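Local coordinates for type I modular polyketide synthase (Streptomyces albus subsp. albus, PDB 6IYT), which probably selects an extender unit, thought to be ethylmalonyl-coenzyme A, and transfers its acyl group to the acyl carrier protein during salinomycin assembly, at residues F388-P398 against E414-R423; F125-A136 against I181-M192. All blocks are in the same frame, centred on the assembly; numbering follows the deposited sequence.

Contact 1: F388-P398 against E414-R423; sequences FDVFVESSAHP and EVLAQGTLRR
T420 turns OG1 anti to its carbonyl carbon (chi1 -52°) and onto the backbone of 388-398, while H397 has CG anti to the backbone N (chi1 180°) and its ring beside the backbone of R423. Both groups lie just past two neighbouring parallel strands, 388-393 and 416-418, the two strands of a beta-alpha-beta unit, connected through helix 401-411. Strand 416-418 is the edge of the four-stranded parallel sheet of the acyltransferase domain; strand 120-125 flanks 388-393 on its other side. Alternating backbone bonds zip the pair together: L416 N to D389 O, F391 N to L416 O, Q418 N to F391 O and E393 N to Q418 O. V390 and L416 lie side by side on one face, with CG1 of V390 4.2 Å from CD2 of L416. On the other face the F391 ring meets V415 obliquely, CE1 being 4.1 Å from CB, and I404 of helix 401-411 packs on the same ring. Beyond the strands, T420 OG1 donates to E393 O at 2.8 Å, from a position tilted 31° out of the carbonyl plane. W199 NE1 bonds to the same hydroxyl. L421 N then donates to S395 O at 3.1 Å. A water links the two segments here: it donates to S395 OG and L421 O and accepts from T420 N. S395 OG in turn donates to E393 OE2 at 2.6 Å, on the anti side of the carboxylate. OE2 also takes V399 N, and OE1 takes L400 N. This grip should hold the carboxylate in place. At the far end R422 CG packs obliquely against the H397 ring, P398 CD lies over one ring face near the rim, and R423 N donates to H397 ND1 at 3.0 Å.

Contact 2: F125-A136 against I181-M192; sequences FPGQGSQWAGMA and IEILQPVLFTVM
M192, Q128 and L188 bury more surface here than the other residues. They join the loop after strand 120-125 to the first three turns of helix 181-200 in the acyltransferase domain. The loop runs along one side of the helix, and the contact is mostly apolar packing. M192 sits beside the start of the loop. Its chain runs extended through chi2 (-170°), which puts SD 3.7 Å from P126 CD. The bend at chi3 (-61°) then lays CE 3.4 Å from P126 O, a buried carbonyl oxygen with no polar partner in the model. The side chains of P126 and M192 slide past each other in opposite directions. M192 O lies in the plane of the F125 ring, at its edge. M192 also touches residues of a GxSxG segment that fits a nucleophile elbow. Q128 reaches over the helix at about a right angle to L188, and its CG is 3.9 Å from L188 CD2. The amide end of Q128 lies near I181, L184 and Q185. L188 spreads its two methyls between loop residues: CD2 meets Q128, while CD1 lies 4.0 Å from Q131 CB. G129 N donates to Q131 OE1, a bond that ties the Q131 amide back to its own loop. M135 closes the row from the far end of the loop. Its CE is 4.1 Å from L188 CD1 and 3.6 Å from V191 CG1.

From the N terminus, strand 120-125 leads into the loop 125-136. Contact 2 closes when helix 181-200 packs on that loop, bringing back a chain that has passed through helices 137-142, 144-158 and 165-170. Contact 1 opens much later, at strand 388-393, and closes a short loop through helix 401-411. The two follow in series and neither encloses the other. Their centres are about 16 Å apart, yet they touch: S394 OG bonds to M192 O, and W132 NE1 to A396 O. The strand pair 388-393 and 416-418, the loop 125-136 and helix 181-200 thus meet at the C-terminal end of strand 388-393.

Contact 1: F388-P398 against E414-R423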
loop_
_atom_site.group_PDB
_atom_site.type_symbol
_atom_site.label_atom_id
_atom_site.label_comp_id
_atom_site.label_asym_id
_atom_site.label_seq_id
_atom_site.Cartn_x
_atom_site.Cartn_y
_atom_site.Cartn_z
ATOM N N PHE A 388 -6.474 16.085 4.027
ATOM C CA PHE A 388 -5.643 14.850 4.171
ATOM C C PHE A 388 -4.184 15.161 3.875
ATOM O O PHE A 388 -3.862 15.732 2.841
ATOM C CB PHE A 388 -6.152 13.728 3.238
ATOM C CG PHE A 388 -7.480 13.163 3.633
ATOM C CD1 PHE A 388 -8.652 13.833 3.353
ATOM C CD2 PHE A 388 -7.550 11.974 4.369
ATOM C CE1 PHE A 388 -9.880 13.305 3.725
ATOM C CE2 PHE A 388 -8.751 11.448 4.740
ATOM C CZ PHE A 388 -9.927 12.140 4.461
ATOM N N ASP A 389 -3.291 14.837 4.808
ATOM C CA ASP A 389 -1.862 14.896 4.489
ATOM C C ASP A 389 -1.072 13.658 4.886
ATOM O O ASP A 389 0.140 13.668 4.823
ATOM C CB ASP A 389 -1.201 16.179 5.077
ATOM C CG ASP A 389 -1.176 16.192 6.603
ATOM O OD1 ASP A 389 -1.723 15.242 7.231
ATOM O OD2 ASP A 389 -0.700 17.208 7.189
ATOM N N VAL A 390 -1.755 12.556 5.175
ATOM C CA VAL A 390 -1.077 11.310 5.429
ATOM C C VAL A 390 -1.732 10.286 4.524
ATOM O O VAL A 390 -2.910 9.973 4.692
ATOM C CB VAL A 390 -1.209 10.831 6.920
ATOM C CG1 VAL A 390 -0.557 9.462 7.115
ATOM C CG2 VAL A 390 -0.572 11.851 7.884
ATOM N N PHE A 391 -0.935 9.732 3.620
ATOM C CA PHE A 391 -1.415 8.772 2.645
ATOM C C PHE A 391 -0.645 7.515 2.878
ATOM O O PHE A 391 0.579 7.512 2.703
ATOM C CB PHE A 391 -1.129 9.252 1.214
ATOM C CG PHE A 391 -1.968 10.446 0.779
ATOM C CD1 PHE A 391 -1.728 11.703 1.294
ATOM C CD2 PHE A 391 -2.909 10.320 -0.218
ATOM C CE1 PHE A 391 -2.434 12.807 0.829
ATOM C CE2 PHE A 391 -3.718 11.395 -0.567
ATOM C CZ PHE A 391 -3.474 12.643 -0.038
ATOM N N VAL A 392 -1.321 6.453 3.277
ATOM C CA VAL A 392 -0.628 5.203 3.577
ATOM C C VAL A 392 -0.989 4.191 2.512
ATOM O O VAL A 392 -2.158 3.855 2.349
ATOM C CB VAL A 392 -1.039 4.663 4.963
ATOM C CG1 VAL A 392 -0.475 3.255 5.201
ATOM C CG2 VAL A 392 -0.642 5.627 6.049
ATOM N N GLU A 393 -0.014 3.778 1.709
ATOM C CA GLU A 393 -0.277 2.797 0.677
ATOM C C GLU A 393 -0.121 1.400 1.256
ATOM O O GLU A 393 0.963 0.986 1.634
ATOM C CB GLU A 393 0.600 3.029 -0.568
ATOM C CG GLU A 393 0.237 2.098 -1.730
ATOM C CD GLU A 393 1.201 2.183 -2.877
ATOM O OE1 GLU A 393 1.460 3.313 -3.348
ATOM O OE2 GLU A 393 1.643 1.103 -3.379
ATOM N N SER A 394 -1.248 0.714 1.374
ATOM C CA SER A 394 -1.348 -0.577 2.034
ATOM C C SER A 394 -1.006 -1.719 1.059
ATOM O O SER A 394 -1.879 -2.518 0.694
ATOM C CB SER A 394 -2.766 -0.750 2.580
ATOM O OG SER A 394 -2.873 -1.882 3.436
ATOM N N SER A 395 0.254 -1.755 0.614
ATOM C CA SER A 395 0.657 -2.608 -0.508
ATOM C C SER A 395 2.031 -3.268 -0.282
ATOM O O SER A 395 2.770 -2.878 0.584
ATOM C CB SER A 395 0.724 -1.776 -1.777
ATOM O OG SER A 395 1.802 -0.894 -1.723
ATOM N N ALA A 396 2.317 -4.292 -1.086
ATOM C CA ALA A 396 3.562 -5.035 -1.025
ATOM C C ALA A 396 4.747 -4.247 -1.626
ATOM O O ALA A 396 5.872 -4.571 -1.370
ATOM C CB ALA A 396 3.392 -6.362 -1.757
ATOM N N HIS A 397 4.458 -3.194 -2.395
ATOM C CA HIS A 397 5.516 -2.411 -3.082
ATOM C C HIS A 397 4.917 -1.117 -3.552
ATOM O O HIS A 397 3.797 -1.127 -4.034
ATOM C CB HIS A 397 6.076 -3.190 -4.290
ATOM C CG HIS A 397 7.145 -2.450 -5.037
ATOM N ND1 HIS A 397 8.418 -2.315 -4.553
ATOM C CD2 HIS A 397 7.121 -1.781 -6.217
ATOM C CE1 HIS A 397 9.127 -1.546 -5.366
ATOM N NE2 HIS A 397 8.357 -1.191 -6.374
ATOM N N PRO A 398 5.581 0.030 -3.267
ATOM C CA PRO A 398 4.849 1.320 -3.411
ATOM C C PRO A 398 4.740 1.731 -4.854
ATOM O O PRO A 398 5.758 1.750 -5.583
ATOM C CB PRO A 398 5.701 2.332 -2.655
ATOM C CG PRO A 398 6.844 1.612 -2.102
ATOM C CD PRO A 398 6.851 0.181 -2.561
ATOM N N GLU A 414 2.648 20.108 1.289
ATOM C CA GLU A 414 3.458 18.965 1.734
ATOM C C GLU A 414 2.565 17.891 2.300
ATOM O O GLU A 414 1.745 18.170 3.173
ATOM C CB GLU A 414 4.422 19.397 2.822
ATOM C CG GLU A 414 5.838 19.647 2.335
ATOM C CD GLU A 414 6.879 19.186 3.336
ATOM O OE1 GLU A 414 6.498 18.855 4.488
ATOM O OE2 GLU A 414 8.069 19.120 2.964
ATOM N N VAL A 415 2.751 16.649 1.847
ATOM C CA VAL A 415 2.054 15.500 2.453
ATOM C C VAL A 415 3.039 14.352 2.702
ATOM O O VAL A 415 4.161 14.383 2.201
ATOM C CB VAL A 415 0.920 14.973 1.538
ATOM C CG1 VAL A 415 -0.021 16.097 1.150
ATOM C CG2 VAL A 415 1.495 14.314 0.284
ATOM N N LEU A 416 2.641 13.383 3.547
ATOM C CA LEU A 416 3.408 12.142 3.697
ATOM C C LEU A 416 2.790 11.061 2.823
ATOM O O LEU A 416 1.578 10.839 2.873
ATOM C CB LEU A 416 3.408 11.688 5.144
ATOM C CG LEU A 416 3.965 10.290 5.407
ATOM C CD1 LEU A 416 5.455 10.228 5.188
ATOM C CD2 LEU A 416 3.607 9.861 6.820
ATOM N N ALA A 417 3.602 10.493 1.952
ATOM C CA ALA A 417 3.191 9.376 1.115
ATOM C C ALA A 417 4.039 8.168 1.449
ATOM O O ALA A 417 5.248 8.151 1.200
ATOM C CB ALA A 417 3.334 9.748 -0.352
ATOM N N GLN A 418 3.445 7.239 2.169
ATOM C CA GLN A 418 4.183 6.221 2.865
ATOM C C GLN A 418 3.719 4.868 2.361
ATOM O O GLN A 418 2.550 4.591 2.384
ATOM C CB GLN A 418 3.899 6.333 4.349
ATOM C CG GLN A 418 4.567 5.277 5.151
ATOM C CD GLN A 418 6.028 5.400 5.090
ATOM O OE1 GLN A 418 6.565 6.471 5.350
ATOM N NE2 GLN A 418 6.704 4.343 4.645
ATOM N N GLY A 419 4.656 4.036 1.921
ATOM C CA GLY A 419 4.362 2.631 1.601
ATOM C C GLY A 419 4.435 1.717 2.823
ATOM O O GLY A 419 4.746 2.165 3.927
ATOM N N THR A 420 4.139 0.436 2.608
ATOM C CA THR A 420 4.185 -0.543 3.649
ATOM C C THR A 420 5.359 -1.461 3.398
ATOM O O THR A 420 6.411 -1.251 3.973
ATOM C CB THR A 420 2.879 -1.319 3.773
ATOM O OG1 THR A 420 1.786 -0.385 3.876
ATOM C CG2 THR A 420 2.897 -2.186 5.000
ATOM N N LEU A 421 5.220 -2.426 2.489
ATOM C CA LEU A 421 6.366 -3.212 2.093
ATOM C C LEU A 421 6.995 -2.718 0.806
ATOM O O LEU A 421 6.561 -1.742 0.239
ATOM C CB LEU A 421 5.992 -4.699 1.977
ATOM C CG LEU A 421 5.243 -5.330 3.147
ATOM C CD1 LEU A 421 4.976 -6.822 2.881
ATOM C CD2 LEU A 421 6.034 -5.163 4.430
ATOM N N ARG A 422 8.110 -3.349 0.428
ATOM C CA ARG A 422 8.779 -3.037 -0.800
ATOM C C ARG A 422 9.347 -4.308 -1.367
ATOM O O ARG A 422 9.506 -5.290 -0.645
ATOM C CB ARG A 422 9.888 -1.990 -0.550
ATOM C CG ARG A 422 10.402 -1.320 -1.797
ATOM C CD ARG A 422 11.085 0.019 -1.469
ATOM N NE ARG A 422 12.194 -0.171 -0.533
ATOM C CZ ARG A 422 12.963 0.800 -0.060
ATOM N NH1 ARG A 422 12.667 2.069 -0.314
ATOM N NH2 ARG A 422 13.899 0.513 0.845
ATOM N N ARG A 423 9.604 -4.322 -2.686
ATOM C CA ARG A 423 10.120 -5.522 -3.333
ATOM C C ARG A 423 11.367 -6.076 -2.576
ATOM O O ARG A 423 12.303 -5.347 -2.337
ATOM C CB ARG A 423 10.499 -5.209 -4.808
ATOM C CG ARG A 423 11.175 -6.377 -5.483
ATOM C CD ARG A 423 11.351 -6.131 -6.974
ATOM N NE ARG A 423 12.046 -7.261 -7.605
ATOM C CZ ARG A 423 12.136 -7.442 -8.913
ATOM N NH1 ARG A 423 11.538 -6.597 -9.740
ATOM N NH2 ARG A 423 12.850 -8.469 -9.394
HETATM O O HOH W 1 4.105 -0.265 -0.222
#

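Contact 2: F125-A136 against I181-M192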
loop_
_atom_site.group_PDB
_atom_site.type_symbol
_atom_site.label_atom_id
_atom_site.label_comp_id
_atom_site.label_asym_id
_atom_site.label_seq_id
_atom_site.Cartn_x
_atom_site.Cartn_y
_atom_site.Cartn_z
ATOM N N PHE A 125 -5.061 1.924 -1.828
ATOM C CA PHE A 125 -5.037 0.530 -2.242
ATOM C C PHE A 125 -4.857 0.457 -3.744
ATOM O O PHE A 125 -5.791 0.763 -4.513
ATOM C CB PHE A 125 -6.363 -0.130 -1.855
ATOM C CG PHE A 125 -6.606 -0.171 -0.382
ATOM C CD1 PHE A 125 -7.214 0.911 0.271
ATOM C CD2 PHE A 125 -6.111 -1.226 0.394
ATOM C CE1 PHE A 125 -7.410 0.878 1.650
ATOM C CE2 PHE A 125 -6.285 -1.243 1.761
ATOM C CZ PHE A 125 -6.883 -0.173 2.393
ATOM N N PRO A 126 -3.627 0.206 -4.191
ATOM C CA PRO A 126 -3.360 0.199 -5.642
ATOM C C PRO A 126 -3.899 -1.030 -6.365
ATOM O O PRO A 126 -4.409 -1.965 -5.739
ATOM C CB PRO A 126 -1.832 0.233 -5.731
ATOM C CG PRO A 126 -1.335 -0.242 -4.413
ATOM C CD PRO A 126 -2.430 -0.074 -3.388
ATOM N N GLY A 127 -3.756 -1.042 -7.663
ATOM C CA GLY A 127 -4.079 -2.240 -8.460
ATOM C C GLY A 127 -2.838 -3.065 -8.723
ATOM O O GLY A 127 -1.972 -3.219 -7.849
ATOM N N GLN A 128 -2.731 -3.610 -9.922
ATOM C CA GLN A 128 -1.607 -4.474 -10.227
ATOM C C GLN A 128 -0.354 -3.643 -10.387
ATOM O O GLN A 128 -0.421 -2.442 -10.660
ATOM C CB GLN A 128 -1.875 -5.303 -11.478
ATOM C CG GLN A 128 -2.310 -6.709 -11.164
ATOM C CD GLN A 128 -2.922 -7.411 -12.344
ATOM O OE1 GLN A 128 -2.215 -7.893 -13.249
ATOM N NE2 GLN A 128 -4.221 -7.451 -12.376
ATOM N N GLY A 129 0.788 -4.257 -10.116
ATOM C CA GLY A 129 2.070 -3.557 -10.168
ATOM C C GLY A 129 2.801 -3.677 -8.845
ATOM O O GLY A 129 4.034 -3.455 -8.764
ATOM N N SER A 130 2.033 -4.011 -7.801
ATOM C CA SER A 130 2.533 -4.147 -6.413
ATOM C C SER A 130 3.361 -5.431 -6.184
ATOM O O SER A 130 3.982 -5.599 -5.131
ATOM C CB SER A 130 1.324 -4.159 -5.450
ATOM O OG SER A 130 1.280 -2.950 -4.750
ATOM N N GLN A 131 3.124 -6.422 -7.020
ATOM C CA GLN A 131 3.441 -7.784 -6.665
ATOM C C GLN A 131 4.951 -8.011 -6.751
ATOM O O GLN A 131 5.611 -7.457 -7.625
ATOM C CB GLN A 131 2.675 -8.770 -7.621
ATOM C CG GLN A 131 3.036 -8.643 -9.103
ATOM C CD GLN A 131 2.155 -7.665 -9.890
ATOM O OE1 GLN A 131 1.503 -6.802 -9.320
ATOM N NE2 GLN A 131 2.099 -7.847 -11.220
ATOM N N TRP A 132 5.471 -8.911 -5.921
ATOM C CA TRP A 132 6.798 -9.456 -6.121
ATOM C C TRP A 132 6.911 -10.897 -5.634
ATOM O O TRP A 132 6.145 -11.355 -4.781
ATOM C CB TRP A 132 7.858 -8.583 -5.450
ATOM C CG TRP A 132 7.579 -8.230 -4.010
ATOM C CD1 TRP A 132 6.838 -7.177 -3.553
ATOM C CD2 TRP A 132 8.186 -8.824 -2.846
ATOM N NE1 TRP A 132 6.948 -7.079 -2.190
ATOM C CE2 TRP A 132 7.782 -8.071 -1.735
ATOM C CE3 TRP A 132 9.022 -9.941 -2.642
ATOM C CZ2 TRP A 132 8.220 -8.355 -0.456
ATOM C CZ3 TRP A 132 9.454 -10.210 -1.373
ATOM C CH2 TRP A 132 9.010 -9.462 -0.293
ATOM N N ALA A 133 7.779 -11.647 -6.301
ATOM C CA ALA A 133 7.893 -13.056 -6.046
ATOM C C ALA A 133 8.395 -13.274 -4.634
ATOM O O ALA A 133 9.425 -12.709 -4.233
ATOM C CB ALA A 133 8.833 -13.701 -7.055
ATOM N N GLY A 134 7.607 -13.994 -3.854
ATOM C CA GLY A 134 7.932 -14.264 -2.448
ATOM C C GLY A 134 7.316 -13.273 -1.466
ATOM O O GLY A 134 7.509 -13.392 -0.258
ATOM N N MET A 135 6.562 -12.293 -1.975
ATOM C CA MET A 135 5.858 -11.329 -1.093
ATOM C C MET A 135 4.979 -12.038 -0.044
ATOM O O MET A 135 4.394 -13.093 -0.311
ATOM C CB MET A 135 4.985 -10.364 -1.923
ATOM C CG MET A 135 3.807 -11.036 -2.618
ATOM S SD MET A 135 2.870 -9.841 -3.576
ATOM C CE MET A 135 2.050 -8.951 -2.274
ATOM N N ALA A 136 4.923 -11.447 1.146
ATOM C CA ALA A 136 4.011 -11.848 2.248
ATOM C C ALA A 136 4.485 -13.028 3.082
ATOM O O ALA A 136 4.033 -13.200 4.194
ATOM C CB ALA A 136 2.592 -12.098 1.751
ATOM N N ILE A 181 -3.623 -13.931 -13.902
ATOM C CA ILE A 181 -4.421 -12.815 -13.392
ATOM C C ILE A 181 -5.513 -13.262 -12.380
ATOM O O ILE A 181 -5.730 -12.602 -11.394
ATOM C CB ILE A 181 -5.039 -11.976 -14.547
ATOM C CG1 ILE A 181 -5.610 -10.687 -14.011
ATOM C CG2 ILE A 181 -6.071 -12.770 -15.300
ATOM C CD1 ILE A 181 -5.855 -9.645 -15.073
ATOM N N GLU A 182 -6.067 -14.457 -12.580
ATOM C CA GLU A 182 -7.183 -14.923 -11.757
ATOM C C GLU A 182 -6.669 -15.487 -10.418
ATOM O O GLU A 182 -7.418 -15.664 -9.490
ATOM C CB GLU A 182 -8.010 -15.947 -12.517
ATOM C CG GLU A 182 -7.295 -17.310 -12.703
ATOM C CD GLU A 182 -6.420 -17.401 -13.967
ATOM O OE1 GLU A 182 -5.884 -16.367 -14.475
ATOM O OE2 GLU A 182 -6.182 -18.562 -14.422
ATOM N N ILE A 183 -5.357 -15.638 -10.324
ATOM C CA ILE A 183 -4.676 -16.032 -9.065
ATOM C C ILE A 183 -4.135 -14.811 -8.359
ATOM O O ILE A 183 -4.348 -14.622 -7.142
ATOM C CB ILE A 183 -3.534 -17.007 -9.341
ATOM C CG1 ILE A 183 -4.001 -18.208 -10.209
ATOM C CG2 ILE A 183 -2.911 -17.470 -8.020
ATOM C CD1 ILE A 183 -5.163 -18.967 -9.661
ATOM N N LEU A 184 -3.497 -13.936 -9.139
ATOM C CA LEU A 184 -2.871 -12.727 -8.614
ATOM C C LEU A 184 -3.855 -11.762 -7.954
ATOM O O LEU A 184 -3.575 -11.220 -6.864
ATOM C CB LEU A 184 -2.124 -12.014 -9.742
ATOM C CG LEU A 184 -1.345 -10.777 -9.373
ATOM C CD1 LEU A 184 -0.297 -11.145 -8.347
ATOM C CD2 LEU A 184 -0.693 -10.189 -10.635
ATOM N N GLN A 185 -4.958 -11.437 -8.636
ATOM C CA GLN A 185 -5.835 -10.394 -8.084
ATOM C C GLN A 185 -6.392 -10.800 -6.701
ATOM O O GLN A 185 -6.367 -10.017 -5.787
ATOM C CB GLN A 185 -6.934 -10.005 -9.045
ATOM C CG GLN A 185 -6.414 -9.353 -10.309
ATOM C CD GLN A 185 -7.481 -8.568 -11.069
ATOM O OE1 GLN A 185 -8.608 -8.404 -10.599
ATOM N NE2 GLN A 185 -7.096 -8.009 -12.202
ATOM N N PRO A 186 -6.846 -12.054 -6.544
ATOM C CA PRO A 186 -7.344 -12.356 -5.208
ATOM C C PRO A 186 -6.250 -12.448 -4.158
ATOM O O PRO A 186 -6.485 -12.097 -2.969
ATOM C CB PRO A 186 -8.056 -13.734 -5.399
ATOM C CG PRO A 186 -8.424 -13.759 -6.852
ATOM C CD PRO A 186 -7.223 -13.096 -7.516
ATOM N N VAL A 187 -5.034 -12.806 -4.578
ATOM C CA VAL A 187 -3.895 -12.812 -3.645
ATOM C C VAL A 187 -3.500 -11.365 -3.242
ATOM O O VAL A 187 -3.374 -11.070 -2.073
ATOM C CB VAL A 187 -2.700 -13.531 -4.233
ATOM C CG1 VAL A 187 -1.461 -13.204 -3.443
ATOM C CG2 VAL A 187 -2.954 -15.021 -4.250
ATOM N N LEU A 188 -3.443 -10.460 -4.224
ATOM C CA LEU A 188 -3.214 -9.030 -3.950
ATOM C C LEU A 188 -4.247 -8.438 -3.009
ATOM O O LEU A 188 -3.909 -7.653 -2.144
ATOM C CB LEU A 188 -3.201 -8.242 -5.251
ATOM C CG LEU A 188 -1.898 -7.715 -5.846
ATOM C CD1 LEU A 188 -0.654 -8.408 -5.371
ATOM C CD2 LEU A 188 -1.965 -7.636 -7.370
ATOM N N PHE A 189 -5.526 -8.747 -3.261
ATOM C CA PHE A 189 -6.606 -8.361 -2.398
ATOM C C PHE A 189 -6.346 -8.806 -0.945
ATOM O O PHE A 189 -6.422 -8.006 -0.033
ATOM C CB PHE A 189 -7.906 -8.975 -2.899
ATOM C CG PHE A 189 -9.033 -8.890 -1.926
ATOM C CD1 PHE A 189 -9.814 -7.749 -1.856
ATOM C CD2 PHE A 189 -9.431 -9.991 -1.238
ATOM C CE1 PHE A 189 -10.902 -7.669 -0.998
ATOM C CE2 PHE A 189 -10.524 -9.945 -0.400
ATOM C CZ PHE A 189 -11.271 -8.771 -0.284
ATOM N N THR A 190 -5.942 -10.057 -0.769
ATOM C CA THR A 190 -5.743 -10.602 0.566
ATOM C C THR A 190 -4.582 -9.911 1.229
ATOM O O THR A 190 -4.693 -9.485 2.369
ATOM C CB THR A 190 -5.502 -12.129 0.543
ATOM O OG1 THR A 190 -4.235 -12.413 -0.055
ATOM C CG2 THR A 190 -6.555 -12.773 -0.212
ATOM N N VAL A 191 -3.537 -9.669 0.472
ATOM C CA VAL A 191 -2.346 -9.047 1.026
ATOM C C VAL A 191 -2.630 -7.567 1.408
ATOM O O VAL A 191 -2.278 -7.127 2.520
ATOM C CB VAL A 191 -1.165 -9.131 0.058
ATOM C CG1 VAL A 191 -0.075 -8.191 0.481
ATOM C CG2 VAL A 191 -0.640 -10.546 -0.026
ATOM N N MET A 192 -3.362 -6.846 0.555
ATOM C CA MET A 192 -3.600 -5.381 0.795
ATOM C C MET A 192 -4.535 -5.164 1.990
ATOM O O MET A 192 -4.294 -4.309 2.854
ATOM C CB MET A 192 -4.192 -4.736 -0.447
ATOM C CG MET A 192 -3.172 -4.411 -1.501
ATOM S SD MET A 192 -3.853 -3.392 -2.842
ATOM C CE MET A 192 -5.113 -4.437 -3.492
#